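Local atomic coordinates of polyketide synthase PksJ (Bacillus subtilis subsp. subtilis, PDB entry 4J1Q), a protein that catalyses, through its ketoreductase domain, the NADPH-dependent stereoselective reduction of alpha- and beta-keto groups on intermediates of the bacillaene polyketide assembly line. Residues V232-S237 / R260-S265; A142-I147 / D169-Y174; D296-H301 / G344-A349. One frame throughout, in Å; residues are numbered along the deposited sequence.

Contact 1: residues V232-S237 / R260-S265; sequences VLTGRS and READVS. With NDP (NADPH dihydro-nicotinamide-adenine-dinucleotide phosphate), chain B.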
# COMPACT_ATOMS: atom_id res chain seq x y z
N VAL A 232 -1.34 -16.86 -15.89
CA VAL A 232 -2.77 -16.78 -15.60
C VAL A 232 -3.15 -15.34 -15.24
O VAL A 232 -2.84 -14.86 -14.15
CB VAL A 232 -3.17 -17.72 -14.44
CG1 VAL A 232 -4.64 -17.55 -14.09
CG2 VAL A 232 -2.90 -19.16 -14.83
N LEU A 233 -3.79 -14.66 -16.18
CA LEU A 233 -4.30 -13.32 -15.96
C LEU A 233 -5.71 -13.36 -15.43
O LEU A 233 -6.57 -14.04 -15.98
CB LEU A 233 -4.29 -12.54 -17.26
CG LEU A 233 -2.95 -12.52 -18.01
CD1 LEU A 233 -3.03 -11.61 -19.23
CD2 LEU A 233 -1.84 -12.10 -17.05
N THR A 234 -5.98 -12.57 -14.40
CA THR A 234 -7.31 -12.53 -13.82
C THR A 234 -7.85 -11.12 -13.57
O THR A 234 -7.08 -10.19 -13.39
CB THR A 234 -7.38 -13.35 -12.53
OG1 THR A 234 -8.76 -13.52 -12.15
CG2 THR A 234 -6.66 -12.63 -11.40
N GLY A 235 -9.16 -10.97 -13.69
CA GLY A 235 -9.89 -9.76 -13.32
C GLY A 235 -11.38 -10.05 -13.27
O GLY A 235 -11.79 -11.20 -13.43
N ARG A 236 -12.20 -9.01 -13.14
CA ARG A 236 -13.64 -9.23 -13.18
C ARG A 236 -14.23 -9.31 -14.59
O ARG A 236 -15.13 -10.08 -14.83
CB ARG A 236 -14.38 -8.16 -12.38
CG ARG A 236 -14.00 -8.10 -10.93
CD ARG A 236 -14.51 -6.80 -10.29
NE ARG A 236 -13.93 -5.62 -10.90
CZ ARG A 236 -14.19 -4.37 -10.52
NH1 ARG A 236 -13.65 -3.34 -11.17
NH2 ARG A 236 -15.05 -4.14 -9.54
N SER A 237 -13.82 -8.41 -15.47
CA SER A 237 -14.54 -8.23 -16.72
C SER A 237 -14.36 -9.45 -17.62
O SER A 237 -13.32 -10.10 -17.60
CB SER A 237 -14.00 -7.02 -17.46
OG SER A 237 -14.31 -5.84 -16.77
N ARG A 260 -8.77 -15.95 -16.14
CA ARG A 260 -9.68 -16.63 -15.25
C ARG A 260 -10.80 -15.79 -14.66
O ARG A 260 -11.63 -16.31 -13.92
CB ARG A 260 -8.92 -17.40 -14.16
CG ARG A 260 -9.83 -18.00 -13.09
CD ARG A 260 -10.82 -19.01 -13.66
NE ARG A 260 -11.66 -19.62 -12.63
CZ ARG A 260 -12.48 -20.65 -12.84
NH1 ARG A 260 -12.61 -21.17 -14.05
NH2 ARG A 260 -13.18 -21.15 -11.83
N GLU A 261 -10.91 -14.53 -15.05
CA GLU A 261 -12.19 -13.86 -14.81
C GLU A 261 -12.71 -14.16 -13.39
O GLU A 261 -13.75 -14.79 -13.23
CB GLU A 261 -13.21 -14.36 -15.82
CG GLU A 261 -14.09 -13.28 -16.42
CD GLU A 261 -15.19 -13.84 -17.32
OE1 GLU A 261 -16.34 -13.98 -16.85
OE2 GLU A 261 -14.94 -14.05 -18.53
N ALA A 262 -11.98 -13.71 -12.36
CA ALA A 262 -12.39 -13.89 -10.96
C ALA A 262 -12.29 -12.57 -10.19
O ALA A 262 -11.46 -11.72 -10.52
CB ALA A 262 -11.53 -14.95 -10.28
N ASP A 263 -13.13 -12.42 -9.16
CA ASP A 263 -13.13 -11.24 -8.29
C ASP A 263 -12.33 -11.49 -7.01
O ASP A 263 -12.78 -12.25 -6.16
CB ASP A 263 -14.55 -10.87 -7.91
CG ASP A 263 -14.66 -9.54 -7.16
OD1 ASP A 263 -13.70 -9.17 -6.44
OD2 ASP A 263 -15.72 -8.88 -7.29
N VAL A 264 -11.20 -10.81 -6.85
CA VAL A 264 -10.33 -11.06 -5.68
C VAL A 264 -11.01 -10.75 -4.35
O VAL A 264 -10.62 -11.29 -3.30
CB VAL A 264 -8.96 -10.32 -5.76
CG1 VAL A 264 -8.11 -10.88 -6.87
CG2 VAL A 264 -9.15 -8.81 -5.94
N SER A 265 -12.04 -9.92 -4.39
CA SER A 265 -12.88 -9.64 -3.21
C SER A 265 -13.67 -10.87 -2.74
O SER A 265 -14.15 -10.90 -1.61
CB SER A 265 -13.88 -8.51 -3.49
OG SER A 265 -13.19 -7.32 -3.79
PA NDP B . -5.82 -0.74 -14.52
O1A NDP B . -7.11 -0.18 -13.91
O2A NDP B . -5.53 -0.74 -15.98
O5B NDP B . -5.60 -2.21 -13.94
C5B NDP B . -6.30 -2.66 -12.78
C4B NDP B . -6.94 -3.98 -13.18
O4B NDP B . -7.48 -4.60 -12.01
C3B NDP B . -8.14 -3.73 -14.09
O3B NDP B . -7.84 -4.49 -15.29
C2B NDP B . -9.34 -4.33 -13.35
O2B NDP B . -10.12 -5.18 -14.24
C1B NDP B . -8.71 -5.24 -12.31
N9A NDP B . -9.59 -5.24 -11.10
C8A NDP B . -10.16 -4.14 -10.49
N7A NDP B . -10.88 -4.60 -9.39
C5A NDP B . -10.70 -5.99 -9.30
C6A NDP B . -11.17 -6.97 -8.43
N6A NDP B . -12.02 -6.68 -7.40
N1A NDP B . -10.80 -8.27 -8.63
C2A NDP B . -10.01 -8.61 -9.68
N3A NDP B . -9.58 -7.68 -10.55
C4A NDP B . -9.88 -6.35 -10.37
O3 NDP B . -4.61 -0.01 -13.74
PN NDP B . -3.09 -0.40 -14.05
O1N NDP B . -2.49 0.92 -14.55
O2N NDP B . -2.98 -1.72 -14.78
O5D NDP B . -2.52 -0.64 -12.56
C5D NDP B . -2.02 -1.90 -12.10
C4D NDP B . -1.77 -1.79 -10.58
O4D NDP B . -0.63 -0.93 -10.36
C3D NDP B . -2.96 -1.12 -9.88
O3D NDP B . -3.25 -1.78 -8.62
C2D NDP B . -2.50 0.29 -9.66
O2D NDP B . -3.08 0.79 -8.46
C1D NDP B . -0.97 0.20 -9.58
N1N NDP B . -0.32 1.41 -10.11
C2N NDP B . -0.43 1.75 -11.42
C3N NDP B . 0.15 2.95 -11.92
C7N NDP B . 0.03 3.30 -13.40
O7N NDP B . 0.80 4.16 -13.86
N7N NDP B . -0.95 2.76 -14.17
C4N NDP B . 0.79 3.84 -11.02
C5N NDP B . 0.85 3.47 -9.66
C6N NDP B . 0.27 2.25 -9.24
P2B NDP B . -11.70 -5.43 -14.00
O1X NDP B . -12.25 -4.00 -13.84
O2X NDP B . -12.03 -6.21 -15.27
O3X NDP B . -11.83 -6.25 -12.73
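Thr-234 and Ala-262 meet in the tight, buried part of this contact. The N-H of Ala-262 is given to the Thr-234 hydroxyl, with Ala-262 N 3.2 Å from Thr-234 OG1. The methyl of Ala-262 rests against the same oxygen, CB to OG1 3.6 Å. With chi1 at -168°, OG1 stands opposite the backbone N of Thr-234 and meets the 260-265 loop. One step back, Arg-260 N bonds to Leu-233 O at 2.9 Å. One step on, Gly-235 O presses on Glu-261 CA at 3.0 Å, a CA-H...O contact. Leu-273 of helix 267-280 touches both Thr-234 and Arg-260.

The solvent side is looser. Glu-261 brings its CG to Ser-237 O at 3.5 Å. The aliphatic part of Arg-236 runs past Asp-263, and their charged ends do not meet. Arg-260 is poorly ordered, although it reaches Glu-276.

NADPH lies along both loops here. Its 2'-phosphate oxygen O3X takes two bonds from Arg-236, one from N at 2.8 Å and one from NE at 2.9 Å. NH1 goes to O1X. Ser-237 binds O2X through both N and OG. A bend at chi3 (-61°) helps turn the guanidinium, which has the phosphate in its plane at the edge and adenine N7A over one face. Asp-263 OD1 accepts from adenine N6A. It also takes Ser-265 N, which closes an Asx turn. Val-264 N bonds to N1A at 3.1 Å. Two loops at the ends of neighbouring strands, gripping adenine and 2'-phosphate, are typical of the Rossmann fold in NADPH-dependent short-chain reductases.

Contact 2: residues A142-I147 / D169-Y174; sequences AQVIEI and DKQIRY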
# COMPACT_ATOMS: atom_id res chain seq x y z
N ALA A 142 -1.79 15.02 11.21
CA ALA A 142 -2.15 13.63 11.42
C ALA A 142 -0.92 12.74 11.62
O ALA A 142 -0.02 12.69 10.77
CB ALA A 142 -3.00 13.12 10.28
N GLN A 143 -0.87 12.04 12.76
CA GLN A 143 0.27 11.18 13.08
C GLN A 143 -0.20 9.78 13.34
O GLN A 143 -1.20 9.56 14.01
CB GLN A 143 1.05 11.70 14.30
CG GLN A 143 1.78 13.00 14.06
CD GLN A 143 2.29 13.66 15.35
OE1 GLN A 143 1.75 13.45 16.44
NE2 GLN A 143 3.32 14.49 15.22
N VAL A 144 0.57 8.82 12.84
CA VAL A 144 0.33 7.45 13.20
C VAL A 144 1.46 7.01 14.10
O VAL A 144 2.62 7.33 13.85
CB VAL A 144 0.25 6.56 11.94
CG1 VAL A 144 1.42 6.90 11.04
CG2 VAL A 144 0.25 5.09 12.31
N ILE A 145 1.10 6.44 15.24
CA ILE A 145 2.07 6.10 16.27
C ILE A 145 1.96 4.62 16.60
O ILE A 145 0.96 4.17 17.16
CB ILE A 145 1.83 6.93 17.55
CG1 ILE A 145 2.18 8.40 17.30
CG2 ILE A 145 2.62 6.35 18.71
CD1 ILE A 145 1.38 9.37 18.14
N GLU A 146 3.00 3.88 16.24
CA GLU A 146 2.99 2.42 16.39
C GLU A 146 3.69 2.07 17.71
O GLU A 146 4.78 2.56 17.98
CB GLU A 146 3.73 1.76 15.22
CG GLU A 146 3.16 2.10 13.84
CD GLU A 146 4.12 1.81 12.69
OE1 GLU A 146 4.73 0.71 12.64
OE2 GLU A 146 4.24 2.69 11.80
N ILE A 147 3.05 1.23 18.52
CA ILE A 147 3.55 0.99 19.87
C ILE A 147 3.61 -0.50 20.14
O ILE A 147 2.61 -1.20 19.99
CB ILE A 147 2.63 1.62 20.92
CG1 ILE A 147 2.62 3.13 20.75
CG2 ILE A 147 3.06 1.21 22.33
CD1 ILE A 147 1.59 3.83 21.62
N ASP A 169 6.43 15.23 12.30
CA ASP A 169 6.67 13.79 12.50
C ASP A 169 5.41 13.00 12.20
O ASP A 169 4.53 12.86 13.07
CB ASP A 169 7.07 13.50 13.96
CG ASP A 169 8.54 13.72 14.22
OD1 ASP A 169 9.26 14.17 13.29
OD2 ASP A 169 8.97 13.43 15.36
N LYS A 170 5.41 12.35 11.04
CA LYS A 170 4.18 11.79 10.49
C LYS A 170 4.00 10.33 10.87
O LYS A 170 2.89 9.89 11.13
CB LYS A 170 4.12 11.97 8.97
CG LYS A 170 4.26 13.42 8.52
CD LYS A 170 3.19 14.31 9.13
CE LYS A 170 3.20 15.71 8.51
NZ LYS A 170 2.33 16.69 9.26
N GLN A 171 5.11 9.60 10.92
CA GLN A 171 5.09 8.21 11.33
C GLN A 171 6.14 7.97 12.40
O GLN A 171 7.32 8.24 12.21
CB GLN A 171 5.29 7.29 10.15
CG GLN A 171 4.19 7.42 9.12
CD GLN A 171 4.50 6.69 7.84
OE1 GLN A 171 5.28 7.18 7.02
NE2 GLN A 171 3.99 5.48 7.72
N ILE A 172 5.68 7.46 13.53
CA ILE A 172 6.48 7.43 14.72
C ILE A 172 6.39 6.04 15.33
O ILE A 172 5.37 5.37 15.21
CB ILE A 172 6.05 8.55 15.71
CG1 ILE A 172 6.43 9.91 15.11
CG2 ILE A 172 6.76 8.40 17.05
CD1 ILE A 172 5.69 11.10 15.68
N ARG A 173 7.51 5.55 15.84
CA ARG A 173 7.58 4.21 16.36
C ARG A 173 8.19 4.17 17.79
O ARG A 173 9.30 4.65 18.00
CB ARG A 173 8.40 3.34 15.44
CG ARG A 173 8.24 1.86 15.72
CD ARG A 173 8.28 1.08 14.42
NE ARG A 173 8.67 -0.30 14.67
CZ ARG A 173 8.19 -1.35 14.01
NH1 ARG A 173 8.62 -2.57 14.31
NH2 ARG A 173 7.29 -1.18 13.05
N TYR A 174 7.48 3.55 18.72
CA TYR A 174 8.01 3.27 20.05
C TYR A 174 8.08 1.77 20.29
O TYR A 174 7.06 1.09 20.24
CB TYR A 174 7.12 3.91 21.12
CG TYR A 174 7.05 5.42 21.04
CD1 TYR A 174 8.13 6.21 21.41
CD2 TYR A 174 5.89 6.05 20.61
CE1 TYR A 174 8.06 7.59 21.36
CE2 TYR A 174 5.82 7.43 20.52
CZ TYR A 174 6.90 8.20 20.91
OH TYR A 174 6.82 9.57 20.87
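Val-144 and Gln-171 start a run of four paired residues between two parallel strands. Strands 140-147 and 171-175, with helix 156-164 between them, form a beta-alpha-beta unit. The short strand segments lie 4.8 Å apart at an angle of 18°.

Four backbone bonds make the ladder. Val-144 N binds Lys-170 O, and Ile-172 N binds Val-144 O. Glu-146 N then binds Ile-172 O, and Tyr-174 N binds Glu-146 O at 3.0 Å. In this ladder only alternate residues of each strand bond across the seam. Gln-143, Ile-145 and Ile-147 bond instead to strand 108-115, and each gives a CA-H...O contact here.

Aliphatic contacts fall on two faces. On the face toward helix 156-164, Ile-145 and Ile-172 lie side by side, with CG1 of Ile-145 4.2 Å from CB of Ile-172. The methyl CG2 of Ile-145 meets the Tyr-174 ring at its edge and in its plane, 3.8 Å from CD2. Leu-160 of the helix touches Ile-145. On the face of Val-144 and Gln-171, CG1 of Val-144 sits 3.4 Å from CG of Gln-171. A chi1 of 47° sets this methyl between the backbone N and carbonyl carbon of Val-144.

Polar ends mostly look outside the pair. Tyr-174 OH bonds to Asp-163 and Arg-179, and Gln-143 OE1 bonds to Gln-111. Gln-143 NE2 has Asp-163 O as a partner and adds a weak bond to Asp-169 O. Arg-173 pairs with Glu-175 through NE. Its NH2 meets Glu-146 OE1 at 3.2 Å, a salt bridge whose hydrogen bond is weak, the carboxylate and guanidinium planes 76° apart.

Contact 3: residues D296-H301 / G344-A349; sequences DRFIIH and GNAGQA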
# COMPACT_ATOMS: atom_id res chain seq x y z
N ASP A 296 -10.94 9.12 -8.22
CA ASP A 296 -10.60 10.39 -7.61
C ASP A 296 -11.80 11.21 -7.14
O ASP A 296 -12.75 11.44 -7.89
CB ASP A 296 -9.72 11.20 -8.53
CG ASP A 296 -8.43 10.48 -8.81
OD1 ASP A 296 -8.14 9.51 -8.08
OD2 ASP A 296 -7.74 10.83 -9.79
N ARG A 297 -11.82 11.48 -5.84
CA ARG A 297 -12.73 12.44 -5.26
C ARG A 297 -12.21 12.89 -3.91
O ARG A 297 -11.63 12.09 -3.19
CB ARG A 297 -14.10 11.82 -5.07
CG ARG A 297 -15.08 12.31 -6.11
CD ARG A 297 -16.49 12.07 -5.63
NE ARG A 297 -17.05 10.83 -6.16
CZ ARG A 297 -18.34 10.50 -6.04
NH1 ARG A 297 -18.78 9.35 -6.53
NH2 ARG A 297 -19.18 11.33 -5.42
N PHE A 298 -12.49 14.14 -3.54
CA PHE A 298 -12.04 14.68 -2.27
C PHE A 298 -12.84 14.05 -1.15
O PHE A 298 -14.03 13.78 -1.32
CB PHE A 298 -12.24 16.19 -2.23
CG PHE A 298 -11.02 16.97 -2.62
CD1 PHE A 298 -10.41 16.76 -3.84
CD2 PHE A 298 -10.52 17.95 -1.78
CE1 PHE A 298 -9.30 17.48 -4.22
CE2 PHE A 298 -9.41 18.67 -2.14
CZ PHE A 298 -8.83 18.48 -3.39
N ILE A 299 -12.22 13.89 0.01
CA ILE A 299 -12.88 13.25 1.11
C ILE A 299 -14.26 13.84 1.36
O ILE A 299 -15.20 13.11 1.66
CB ILE A 299 -12.04 13.32 2.38
CG1 ILE A 299 -10.92 12.27 2.28
CG2 ILE A 299 -12.90 13.05 3.61
CD1 ILE A 299 -9.64 12.74 2.93
N ILE A 300 -14.40 15.15 1.17
CA ILE A 300 -15.68 15.80 1.47
C ILE A 300 -16.86 15.29 0.63
O ILE A 300 -17.98 15.18 1.11
CB ILE A 300 -15.57 17.35 1.38
CG1 ILE A 300 -16.70 17.99 2.17
CG2 ILE A 300 -15.59 17.80 -0.07
CD1 ILE A 300 -16.62 19.50 2.28
N HIS A 301 -16.59 14.92 -0.62
CA HIS A 301 -17.65 14.46 -1.49
C HIS A 301 -17.88 12.97 -1.56
O HIS A 301 -19.00 12.53 -1.73
CB HIS A 301 -17.51 15.06 -2.87
CG HIS A 301 -17.55 16.56 -2.84
ND1 HIS A 301 -16.76 17.32 -3.62
CD2 HIS A 301 -18.22 17.45 -1.99
CE1 HIS A 301 -16.95 18.62 -3.32
NE2 HIS A 301 -17.83 18.69 -2.31
N GLY A 344 0.47 10.03 0.27
CA GLY A 344 -0.89 10.51 0.15
C GLY A 344 -1.03 11.19 -1.21
O GLY A 344 -0.03 11.43 -1.89
N ASN A 345 -2.26 11.53 -1.58
CA ASN A 345 -2.52 12.29 -2.80
C ASN A 345 -3.97 12.83 -2.78
O ASN A 345 -4.91 12.09 -2.46
CB ASN A 345 -2.35 11.39 -4.01
CG ASN A 345 -2.28 12.16 -5.31
OD1 ASN A 345 -2.40 13.39 -5.34
ND2 ASN A 345 -2.07 11.45 -6.40
N ALA A 346 -4.13 14.10 -3.12
CA ALA A 346 -5.45 14.73 -3.09
C ALA A 346 -6.47 13.93 -3.90
O ALA A 346 -6.23 13.57 -5.05
CB ALA A 346 -5.37 16.18 -3.59
N GLY A 347 -7.57 13.59 -3.25
CA GLY A 347 -8.62 12.83 -3.94
C GLY A 347 -8.45 11.32 -3.90
O GLY A 347 -9.26 10.60 -4.47
N GLN A 348 -7.46 10.82 -3.17
CA GLN A 348 -7.24 9.38 -3.17
C GLN A 348 -7.11 8.81 -1.77
O GLN A 348 -6.35 7.86 -1.56
CB GLN A 348 -5.99 9.04 -3.96
CG GLN A 348 -5.88 9.75 -5.28
CD GLN A 348 -5.41 8.83 -6.37
OE1 GLN A 348 -4.39 9.05 -6.99
NE2 GLN A 348 -6.17 7.77 -6.60
N ALA A 349 -7.87 9.36 -0.82
CA ALA A 349 -7.86 8.86 0.55
C ALA A 349 -7.93 7.35 0.61
O ALA A 349 -7.23 6.71 1.43
CB ALA A 349 -8.99 9.46 1.37
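Asp-296 meets residues 344-349 at two points, Gly-347 and Gln-348. Its CA makes a CA-H...O contact with Gly-347 O at 3.4 Å. Its carboxylate lies across the Gln-348 amide, the two planes 70° apart. OD1 is 3.0 Å from Gln-348 NE2, but the angle is too poor for a hydrogen bond. OD2 has a weak bond to Gln-392.

Arg-297 supplies the hydrogen bond of the contact. Its N bonds to Gly-347 O at 3.0 Å. Gly-347 CA in turn makes a CA-H...O contact with Arg-297 O at 3.2 Å.

The Phe-298 side chain starts away from the turn, but its ring end comes back, with CZ 4.2 Å from CB of Ala-346. Ile-299 packs more closely, with CG1 3.5 Å from CB of Ala-349. With chi1 at -77°, CG1 lies opposite the carbonyl carbon of Ile-299 and reaches that methyl. Glu-136 of helix 126-136 ties both segments together: OE1 takes Ile-299 N and OE2 takes Gly-347 N.

Gly-347 is the third residue of a type II turn from Asn-345 to Gln-348, and its positive phi (88°) suits that place. Gln-348 takes the N-cap position of helix 349-370, and its side chain is about 8 Å from the bound NADPH. The contact thus joins the loop after strand 286-289 to a glycine-bearing type II turn that leads into a long helix of the ketoreductase's Rossmann fold.

Contact 2 is the core contact, with most of its residues buried. Contacts 1 and 3 are only partly buried and include exposed residues. Contact 2 pairs two strands through regular backbone bonds and apolar side chains. Contact 1 begins at a strand end and passes into loops, where phosphate and adenine replace sheet pairing as the main partners. Contact 3 is loop against turn, with a single hydrogen bond across it. Contacts 1 and 3 both belong to the ketoreductase domain, yet their nearest atoms are about 13 Å apart. Contacts 2 and 3 come nearer, about 9 Å between nearest atoms. Helix 126-136 serves both, through Glu-134 at contact 2 and Glu-136 at contact 3.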